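Local coordinates for protein N-acetyltransferase (Staphylococcus aureus subsp. aureus, PDB 4LUA) that is probably an acetyltransferase of the GNAT family, expected to move an acetyl group from acetyl-coenzyme A to an amine whose identity is not established, at residues A[23-28]-A[88-93]; A[84-89]-A[101-106]. All coordinates share one frame; numbering follows the deposited sequence.

Contact 1: A[23-28]-A[88-93]; sequences STVNEE and YNFVTN
E28 reaches the strand 83-91 at Y88 and N89. Its carboxylate oxygen OE2 lies 3.4 Å from Y88 N, but the angle there is too poor for a hydrogen bond. The real bond comes one residue later. N89 N donates to E28 OE2 at 2.9 Å and is nearly straight (170°), meeting the oxygen from above the carboxylate plane. A turn about CB-CG (chi2 -90°) swings the carboxylate toward the main chain of Y88 and N89. The other oxygen, OE1, is held by T30. At F90 the contact turns to packing. E28 CG sits over one face of the F90 ring, 4.0 Å from its centroid and offset toward the rim, as a CH-pi contact. N26 O meets the edge of the same ring in its plane, 3.5 Å from F90 CE1. That carbonyl comes from a classic gamma turn, in which N26 has positive phi and E27 N bonds V25 O. The turn ends helix 15-25, the first helix of the GNAT fold, and leads the chain back alongside the outer edge of the fourth strand, antiparallel to it. Beside the ring, V25 CG1 also approaches F90 CB. V91 joins through its backbone. Its N-H gives a hydrogen bond to a water, which in turn donates to E27 O, 2.8 Å away. This single water bridges the two main chains where they do not bond directly. V25 CG1, anti to its own N (chi1 173°), rests against V91 O at 3.7 Å. The other methyl, V25 CG2, lies 4.0 Å from T92 OG1, with the V25 side chain roughly perpendicular to that of T92. T92 OG1 is hydrogen-bonded to I67 O on the neighbouring strand.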
loop_
_atom_site.group_PDB
_atom_site.type_symbol
_atom_site.label_atom_id
_atom_site.label_comp_id
_atom_site.label_asym_id
_atom_site.label_seq_id
_atom_site.Cartn_x
_atom_site.Cartn_y
_atom_site.Cartn_z
ATOM N N SER A 23 7.848 1.605 -11.428
ATOM C CA SER A 23 8.948 2.445 -11.862
ATOM C C SER A 23 8.422 3.745 -12.475
ATOM O O SER A 23 9.093 4.768 -12.385
ATOM C CB SER A 23 9.886 1.705 -12.815
ATOM O OG SER A 23 9.194 1.247 -13.956
ATOM N N THR A 24 7.213 3.731 -13.048
ATOM C CA THR A 24 6.718 4.946 -13.706
ATOM C C THR A 24 6.101 5.918 -12.683
ATOM O O THR A 24 6.342 7.130 -12.675
ATOM C CB THR A 24 5.705 4.607 -14.801
ATOM O OG1 THR A 24 6.373 3.854 -15.830
ATOM C CG2 THR A 24 5.167 5.884 -15.410
ATOM N N VAL A 25 5.330 5.357 -11.773
ATOM C CA VAL A 25 4.748 6.154 -10.696
ATOM C C VAL A 25 5.840 6.714 -9.724
ATOM O O VAL A 25 5.826 7.911 -9.352
ATOM C CB VAL A 25 3.715 5.311 -10.002
ATOM C CG1 VAL A 25 3.193 6.023 -8.738
ATOM C CG2 VAL A 25 2.614 5.075 -11.008
ATOM N N ASN A 26 6.749 5.840 -9.319
ATOM C CA ASN A 26 7.943 6.153 -8.548
ATOM C C ASN A 26 7.612 6.485 -7.072
ATOM O O ASN A 26 8.193 5.904 -6.145
ATOM C CB ASN A 26 8.716 7.306 -9.192
ATOM C CG ASN A 26 10.086 7.474 -8.597
ATOM O OD1 ASN A 26 11.019 6.769 -8.988
ATOM N ND2 ASN A 26 10.217 8.400 -7.627
ATOM N N GLU A 27 6.673 7.398 -6.873
ATOM C CA GLU A 27 6.300 7.856 -5.534
ATOM C C GLU A 27 5.279 6.888 -4.906
ATOM O O GLU A 27 4.174 6.638 -5.446
ATOM C CB GLU A 27 5.666 9.246 -5.636
ATOM C CG GLU A 27 5.218 9.846 -4.327
ATOM C CD GLU A 27 4.558 11.229 -4.472
ATOM O OE1 GLU A 27 4.759 11.892 -5.519
ATOM O OE2 GLU A 27 3.852 11.610 -3.516
ATOM N N GLU A 28 5.630 6.360 -3.743
ATOM C CA GLU A 28 4.692 5.520 -2.975
ATOM C C GLU A 28 3.743 6.435 -2.196
ATOM O O GLU A 28 4.172 7.450 -1.652
ATOM C CB GLU A 28 5.503 4.647 -2.004
ATOM C CG GLU A 28 4.861 3.322 -1.589
ATOM C CD GLU A 28 3.993 3.423 -0.354
ATOM O OE1 GLU A 28 3.910 4.479 0.251
ATOM O OE2 GLU A 28 3.380 2.372 -0.005
ATOM N N TYR A 88 3.635 -0.973 -0.273
ATOM C CA TYR A 88 3.848 -0.927 -1.743
ATOM C C TYR A 88 2.614 -0.391 -2.459
ATOM O O TYR A 88 2.132 -0.979 -3.440
ATOM C CB TYR A 88 4.236 -2.316 -2.284
ATOM C CG TYR A 88 5.399 -2.901 -1.495
ATOM C CD1 TYR A 88 6.561 -2.174 -1.287
ATOM C CD2 TYR A 88 5.293 -4.164 -0.933
ATOM C CE1 TYR A 88 7.619 -2.718 -0.541
ATOM C CE2 TYR A 88 6.335 -4.700 -0.187
ATOM C CZ TYR A 88 7.473 -3.956 0.009
ATOM O OH TYR A 88 8.525 -4.497 0.747
ATOM N N ASN A 89 2.143 0.761 -2.006
ATOM C CA ASN A 89 0.913 1.368 -2.571
ATOM C C ASN A 89 1.352 2.433 -3.551
ATOM O O ASN A 89 1.819 3.521 -3.155
ATOM C CB ASN A 89 0.123 1.941 -1.394
ATOM C CG ASN A 89 -1.244 2.590 -1.777
ATOM O OD1 ASN A 89 -1.730 3.441 -1.032
ATOM N ND2 ASN A 89 -1.822 2.250 -2.944
ATOM N N PHE A 90 1.277 2.110 -4.850
ATOM C CA PHE A 90 1.623 3.078 -5.902
ATOM C C PHE A 90 0.391 3.325 -6.726
ATOM O O PHE A 90 -0.234 2.369 -7.215
ATOM C CB PHE A 90 2.737 2.475 -6.809
ATOM C CG PHE A 90 4.037 2.265 -6.083
ATOM C CD1 PHE A 90 5.017 3.238 -6.060
ATOM C CD2 PHE A 90 4.266 1.054 -5.435
ATOM C CE1 PHE A 90 6.241 3.046 -5.367
ATOM C CE2 PHE A 90 5.478 0.845 -4.747
ATOM C CZ PHE A 90 6.462 1.824 -4.719
ATOM N N VAL A 91 0.020 4.602 -6.878
ATOM C CA VAL A 91 -1.249 4.935 -7.534
ATOM C C VAL A 91 -0.961 5.990 -8.598
ATOM O O VAL A 91 -0.370 7.020 -8.271
ATOM C CB VAL A 91 -2.195 5.597 -6.529
ATOM C CG1 VAL A 91 -3.556 5.829 -7.191
ATOM C CG2 VAL A 91 -2.272 4.804 -5.256
ATOM N N THR A 92 -1.344 5.747 -9.862
ATOM C CA THR A 92 -1.149 6.746 -10.913
ATOM C C THR A 92 -1.781 8.069 -10.473
ATOM O O THR A 92 -2.912 8.090 -10.022
ATOM C CB THR A 92 -1.724 6.248 -12.240
ATOM O OG1 THR A 92 -0.998 5.068 -12.615
ATOM C CG2 THR A 92 -1.492 7.332 -13.333
ATOM N N ASN A 93 -0.999 9.154 -10.602
ATOM C CA ASN A 93 -1.444 10.518 -10.235
ATOM C C ASN A 93 -1.844 10.665 -8.757
ATOM O O ASN A 93 -2.511 11.654 -8.411
ATOM C CB ASN A 93 -2.661 10.954 -11.077
ATOM C CG ASN A 93 -2.403 10.942 -12.590
ATOM O OD1 ASN A 93 -1.308 11.251 -13.035
ATOM N ND2 ASN A 93 -3.437 10.591 -13.383
HETATM O O HOH W 1 1.416 6.537 -5.263
#

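Contact 2: A[84-89]-A[101-106]; sequences SLIKYN and ELINFI
Strand 84-89 and helix 101-106 run roughly antiparallel, with 153° between their directions and axes 11.4 Å apart at closest approach. The nearest alpha carbons, those of I86 and I106, are 8.6 Å apart. The strand leads into this helix, which folds back over one face of the sheet. This is the link from the fourth strand to the third helix of the GNAT fold. I86 and N89 both direct their side chains at the helix, although they are three residues apart. A beta bulge at Y88 accounts for this, since the pairing with strand 65-75 gains one residue there. The helix answers with L102, I103 and I106, one turn of its inner side. I86 uses two of its branches. I86 CG2 touches I103 CD1 at 4.2 Å, and I86 CG1 touches I106 CG2 at 4.3 Å. I103 bends at chi2 (-55°), which turns CD1 toward the strand, facing both I86 and N89. I103 CD1 stands 4.3 Å from N89 OD1. On the amide's other branch, N89 ND2 passes L102 CD2 at 4.0 Å, and N89 and L102 lie alongside, pointing opposite ways. Y133 of helix 127-135 packs on both I86 and I103, while F58 of strand 55-62 receives L102 and I106. The contact is therefore aliphatic except for one buried amide. N89 ND2 donates to T69 O on the adjacent strand, and N99, an earlier residue of the helix, bonds OD1. With both ends bound, the amide's rotation is probably fixed, and its polar atoms are satisfied although methyl groups of L102 and I103 lie against them.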
loop_
_atom_site.group_PDB
_atom_site.type_symbol
_atom_site.label_atom_id
_atom_site.label_comp_id
_atom_site.label_asym_id
_atom_site.label_seq_id
_atom_site.Cartn_x
_atom_site.Cartn_y
_atom_site.Cartn_z
ATOM N N SER A 84 -1.069 -7.662 9.976
ATOM C CA SER A 84 -1.094 -7.375 8.557
ATOM C C SER A 84 -0.848 -5.899 8.231
ATOM O O SER A 84 -1.434 -5.084 8.833
ATOM C CB SER A 84 -2.402 -7.831 7.969
ATOM O OG SER A 84 -2.334 -9.206 7.715
ATOM N N LEU A 85 0.028 -5.639 7.273
ATOM C CA LEU A 85 0.447 -4.262 6.927
ATOM C C LEU A 85 0.128 -3.984 5.511
ATOM O O LEU A 85 0.360 -4.809 4.656
ATOM C CB LEU A 85 1.985 -4.107 7.048
ATOM C CG LEU A 85 2.560 -3.720 8.412
ATOM C CD1 LEU A 85 2.058 -4.581 9.534
ATOM C CD2 LEU A 85 4.092 -3.778 8.309
ATOM N N ILE A 86 -0.341 -2.767 5.248
ATOM C CA ILE A 86 -0.487 -2.352 3.843
ATOM C C ILE A 86 0.832 -1.729 3.433
ATOM O O ILE A 86 1.397 -0.907 4.174
ATOM C CB ILE A 86 -1.639 -1.320 3.728
ATOM C CG1 ILE A 86 -2.956 -1.966 4.125
ATOM C CG2 ILE A 86 -1.655 -0.731 2.257
ATOM C CD1 ILE A 86 -4.092 -0.929 4.324
ATOM N N LYS A 87 1.336 -2.173 2.281
ATOM C CA LYS A 87 2.655 -1.779 1.767
ATOM C C LYS A 87 2.580 -1.586 0.264
ATOM O O LYS A 87 1.637 -2.051 -0.414
ATOM C CB LYS A 87 3.708 -2.918 2.072
ATOM C CG LYS A 87 4.015 -2.910 3.558
ATOM C CD LYS A 87 5.137 -3.850 3.907
ATOM C CE LYS A 87 6.444 -3.121 4.127
ATOM N NZ LYS A 87 7.585 -4.088 4.093
ATOM N N TYR A 88 3.635 -0.973 -0.273
ATOM C CA TYR A 88 3.848 -0.927 -1.743
ATOM C C TYR A 88 2.614 -0.391 -2.459
ATOM O O TYR A 88 2.132 -0.979 -3.440
ATOM C CB TYR A 88 4.236 -2.316 -2.284
ATOM C CG TYR A 88 5.399 -2.901 -1.495
ATOM C CD1 TYR A 88 6.561 -2.174 -1.287
ATOM C CD2 TYR A 88 5.293 -4.164 -0.933
ATOM C CE1 TYR A 88 7.619 -2.718 -0.541
ATOM C CE2 TYR A 88 6.335 -4.700 -0.187
ATOM C CZ TYR A 88 7.473 -3.956 0.009
ATOM O OH TYR A 88 8.525 -4.497 0.747
ATOM N N ASN A 89 2.143 0.761 -2.006
ATOM C CA ASN A 89 0.913 1.368 -2.571
ATOM C C ASN A 89 1.352 2.433 -3.551
ATOM O O ASN A 89 1.819 3.521 -3.155
ATOM C CB ASN A 89 0.123 1.941 -1.394
ATOM C CG ASN A 89 -1.244 2.590 -1.777
ATOM O OD1 ASN A 89 -1.730 3.441 -1.032
ATOM N ND2 ASN A 89 -1.822 2.250 -2.944
ATOM N N GLU A 101 -11.031 3.414 -3.452
ATOM C CA GLU A 101 -11.687 2.149 -3.862
ATOM C C GLU A 101 -10.763 0.970 -3.524
ATOM O O GLU A 101 -11.193 -0.072 -2.968
ATOM C CB GLU A 101 -12.038 2.155 -5.343
ATOM C CG GLU A 101 -13.367 2.793 -5.656
ATOM C CD GLU A 101 -13.660 2.777 -7.161
ATOM O OE1 GLU A 101 -13.215 1.817 -7.845
ATOM O OE2 GLU A 101 -14.314 3.732 -7.653
ATOM N N LEU A 102 -9.454 1.144 -3.760
ATOM C CA LEU A 102 -8.491 0.077 -3.474
ATOM C C LEU A 102 -8.369 -0.245 -1.965
ATOM O O LEU A 102 -8.444 -1.419 -1.542
ATOM C CB LEU A 102 -7.102 0.452 -4.069
ATOM C CG LEU A 102 -6.005 -0.573 -3.801
ATOM C CD1 LEU A 102 -6.324 -2.009 -4.335
ATOM C CD2 LEU A 102 -4.758 -0.060 -4.497
ATOM N N ILE A 103 -8.194 0.777 -1.110
ATOM C CA ILE A 103 -8.009 0.521 0.317
ATOM C C ILE A 103 -9.350 0.051 0.920
ATOM O O ILE A 103 -9.357 -0.813 1.806
ATOM C CB ILE A 103 -7.427 1.769 1.002
ATOM C CG1 ILE A 103 -6.095 2.176 0.359
ATOM C CG2 ILE A 103 -7.290 1.491 2.487
ATOM C CD1 ILE A 103 -5.002 1.009 0.329
ATOM N N ASN A 104 -10.503 0.568 0.451
ATOM C CA ASN A 104 -11.787 0.017 0.955
ATOM C C ASN A 104 -11.928 -1.477 0.602
ATOM O O ASN A 104 -12.434 -2.300 1.407
ATOM C CB ASN A 104 -13.002 0.784 0.433
ATOM C CG ASN A 104 -13.392 1.923 1.345
ATOM O OD1 ASN A 104 -13.398 1.771 2.566
ATOM N ND2 ASN A 104 -13.765 3.072 0.755
ATOM N N PHE A 105 -11.473 -1.825 -0.621
ATOM C CA PHE A 105 -11.442 -3.236 -0.953
ATOM C C PHE A 105 -10.547 -4.024 -0.008
ATOM O O PHE A 105 -10.968 -5.111 0.437
ATOM C CB PHE A 105 -11.036 -3.442 -2.444
ATOM C CG PHE A 105 -10.468 -4.803 -2.701
ATOM C CD1 PHE A 105 -11.273 -5.871 -2.997
ATOM C CD2 PHE A 105 -9.098 -4.988 -2.542
ATOM C CE1 PHE A 105 -10.739 -7.166 -3.193
ATOM C CE2 PHE A 105 -8.566 -6.222 -2.627
ATOM C CZ PHE A 105 -9.387 -7.345 -2.949
ATOM N N ILE A 106 -9.342 -3.513 0.281
ATOM C CA ILE A 106 -8.446 -4.220 1.203
ATOM C C ILE A 106 -9.087 -4.418 2.594
ATOM O O ILE A 106 -8.980 -5.522 3.174
ATOM C CB ILE A 106 -7.055 -3.551 1.260
ATOM C CG1 ILE A 106 -6.398 -3.758 -0.082
ATOM C CG2 ILE A 106 -6.246 -4.146 2.428
ATOM C CD1 ILE A 106 -5.012 -3.089 -0.208
#

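In the fold
Contacts 1 and 2 follow one another along strand 83-91 and share Y88 and N89. Their centres are 13 Å apart. They meet where E28 OE2 comes 4.0 Å from K87 C. N89 serves both: its backbone N-H belongs to contact 1 and its amide to contact 2. Near contact 2, S84 and I86 still pair with L119 of strand 117-123. By N89 the main chain bonds F29 instead. GNAT enzymes usually hold acetyl-coenzyme A where the strands equivalent to 83-91 and 117-123 splay apart, so the shared residues probably lie near the active site. A glycerol, probably from crystallisation, sits about 4 Å from the side chain of E27.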